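Split-Soret cytochrome c (Desulfovibrio desulfuricans, PDB 1H21) carries two c-type hemes and an iron-sulfur cluster per subunit of a homodimer, and may take part in electron transfer for sulfate reduction. Local coordinates at residues L112-E117 / F196-P201. Numbering follows the deposited sequence.
Sequences LFRWYE and FKSTFP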
# COMPACT_ATOMS: atom_id res chain seq x y z
N LEU A 112 -10.07 10.93 2.89
CA LEU A 112 -10.43 9.60 2.41
C LEU A 112 -10.13 8.53 3.47
O LEU A 112 -11.01 7.74 3.81
CB LEU A 112 -9.67 9.31 1.11
CG LEU A 112 -9.94 7.97 0.47
CD1 LEU A 112 -11.44 7.82 0.20
CD2 LEU A 112 -9.09 7.87 -0.80
N PHE A 113 -8.92 8.56 4.03
CA PHE A 113 -8.50 7.59 5.05
C PHE A 113 -9.19 7.72 6.42
O PHE A 113 -9.61 6.71 6.98
CB PHE A 113 -6.97 7.60 5.20
CG PHE A 113 -6.22 6.95 4.06
CD1 PHE A 113 -6.85 6.69 2.84
CD2 PHE A 113 -4.89 6.60 4.20
CE1 PHE A 113 -6.17 6.10 1.78
CE2 PHE A 113 -4.19 6.01 3.15
CZ PHE A 113 -4.83 5.76 1.94
N ARG A 114 -9.32 8.94 6.96
CA ARG A 114 -9.99 9.16 8.25
C ARG A 114 -11.47 8.77 8.14
O ARG A 114 -12.06 8.20 9.06
CB ARG A 114 -9.87 10.61 8.69
CG ARG A 114 -8.47 10.99 9.10
CD ARG A 114 -8.30 12.46 9.37
NE ARG A 114 -6.88 12.78 9.55
CZ ARG A 114 -6.36 14.01 9.51
NH1 ARG A 114 -7.12 15.08 9.28
NH2 ARG A 114 -5.06 14.16 9.72
N TRP A 115 -12.05 9.05 6.97
CA TRP A 115 -13.44 8.73 6.72
C TRP A 115 -13.61 7.23 6.82
O TRP A 115 -14.51 6.74 7.51
CB TRP A 115 -13.84 9.23 5.33
CG TRP A 115 -15.10 8.61 4.78
CD1 TRP A 115 -16.39 8.95 5.07
CD2 TRP A 115 -15.17 7.51 3.85
NE1 TRP A 115 -17.26 8.12 4.39
CE2 TRP A 115 -16.54 7.23 3.64
CE3 TRP A 115 -14.21 6.73 3.20
CZ2 TRP A 115 -16.97 6.21 2.80
CZ3 TRP A 115 -14.64 5.72 2.36
CH2 TRP A 115 -16.01 5.46 2.17
N TYR A 116 -12.71 6.50 6.14
CA TYR A 116 -12.74 5.04 6.13
C TYR A 116 -12.66 4.43 7.53
O TYR A 116 -13.43 3.53 7.85
CB TYR A 116 -11.63 4.46 5.25
CG TYR A 116 -11.72 2.96 5.11
CD1 TYR A 116 -12.50 2.38 4.12
CD2 TYR A 116 -11.04 2.12 5.99
CE1 TYR A 116 -12.61 1.00 4.01
CE2 TYR A 116 -11.14 0.75 5.89
CZ TYR A 116 -11.93 0.19 4.90
OH TYR A 116 -12.05 -1.18 4.81
N GLU A 117 -11.75 4.93 8.35
CA GLU A 117 -11.60 4.41 9.71
C GLU A 117 -12.88 4.49 10.57
O GLU A 117 -13.19 3.56 11.32
CB GLU A 117 -10.49 5.14 10.46
CG GLU A 117 -9.07 5.03 9.90
CD GLU A 117 -8.07 5.77 10.79
OE1 GLU A 117 -8.47 6.74 11.48
OE2 GLU A 117 -6.89 5.38 10.83
N PHE A 196 -8.69 23.68 -0.80
CA PHE A 196 -9.17 22.41 -0.27
C PHE A 196 -8.70 22.09 1.14
O PHE A 196 -7.51 22.26 1.47
CB PHE A 196 -8.76 21.27 -1.21
CG PHE A 196 -9.29 19.93 -0.79
CD1 PHE A 196 -10.45 19.42 -1.38
CD2 PHE A 196 -8.63 19.17 0.19
CE1 PHE A 196 -10.95 18.17 -1.00
CE2 PHE A 196 -9.12 17.92 0.58
CZ PHE A 196 -10.28 17.42 -0.01
N LYS A 197 -9.62 21.63 1.96
CA LYS A 197 -9.31 21.28 3.33
C LYS A 197 -10.06 19.99 3.64
O LYS A 197 -11.12 19.73 3.08
CB LYS A 197 -9.73 22.41 4.30
CG LYS A 197 -8.78 23.62 4.35
N SER A 198 -9.47 19.16 4.47
CA SER A 198 -10.11 17.92 4.86
C SER A 198 -11.27 18.23 5.82
O SER A 198 -11.15 19.07 6.71
CB SER A 198 -9.09 17.00 5.54
OG SER A 198 -9.70 15.80 6.01
N THR A 199 -12.39 17.54 5.65
CA THR A 199 -13.55 17.74 6.51
C THR A 199 -13.47 16.84 7.75
O THR A 199 -14.31 16.92 8.65
CB THR A 199 -14.84 17.44 5.76
OG1 THR A 199 -14.82 16.08 5.34
CG2 THR A 199 -14.96 18.32 4.54
N PHE A 200 -12.51 15.92 7.76
CA PHE A 200 -12.32 15.04 8.90
C PHE A 200 -11.09 15.48 9.68
O PHE A 200 -9.96 15.40 9.19
CB PHE A 200 -12.14 13.60 8.46
CG PHE A 200 -13.42 12.89 8.19
CD1 PHE A 200 -14.10 13.09 7.01
CD2 PHE A 200 -13.92 11.97 9.11
CE1 PHE A 200 -15.26 12.37 6.73
CE2 PHE A 200 -15.08 11.25 8.83
CZ PHE A 200 -15.75 11.45 7.64
N PRO A 201 -11.30 15.96 10.90
CA PRO A 201 -10.20 16.43 11.76
C PRO A 201 -9.21 15.30 12.10
O PRO A 201 -9.49 14.11 11.86
CB PRO A 201 -10.94 16.94 12.99
CG PRO A 201 -12.17 16.05 13.05
CD PRO A 201 -12.59 16.00 11.62
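Phe200 lays its ring against the last turns of helix 102-118, where Trp115 and Arg114 receive it. One face of the ring rests on the helix backbone at Trp115: Trp115 CA sits 3.8 Å from the centroid of the Phe200 ring, 19° off the normal, a CH-pi contact. A flat phenyl suits this place because it can lie close over the backbone and present its pi face to the C-H of Trp115 CA. Its far rim reaches the indole, with Phe200 CZ 3.6 Å from Trp115 CD1 and near the indole plane. The indole and phenyl planes are nearly perpendicular, and the phenyl meets the indole at its edge. Trp115 has CG anti to its own N (chi1 162°), which carries most of the indole past the phenyl toward helix 165-192, where Lys181 makes a cation-pi contact with it.

Arg114 covers the backbone side of the same residue. Arg114 CB packs on Phe200 CB at 3.8 Å. The chain, extended from CG to NE, then runs alongside the loop, and Arg114 CD comes to 3.2 Å from Pro201 O. At the end of the chain Arg114 NH1 donates to Phe200 O (2.9 Å), with the acceptor at the guanidinium edge and only 8° out of its plane. Ser198 OG donates to Phe200 O as well, at 3.2 Å and tilted from the carbonyl plane. Arginine fits here because its long chain spans from CB, packed at the Phe200 side chain, past these carbonyls to a backbone acceptor. Nearby, Glu111 of the helix accepts a hydrogen bond from the backbone N of Thr199.

The contact thus fastens the irregular link between helices 165-192 and 204-213 to helix 102-118: the aromatic ring supplies apolar cover, while two donors converging on one carbonyl probably restrain the loop's path.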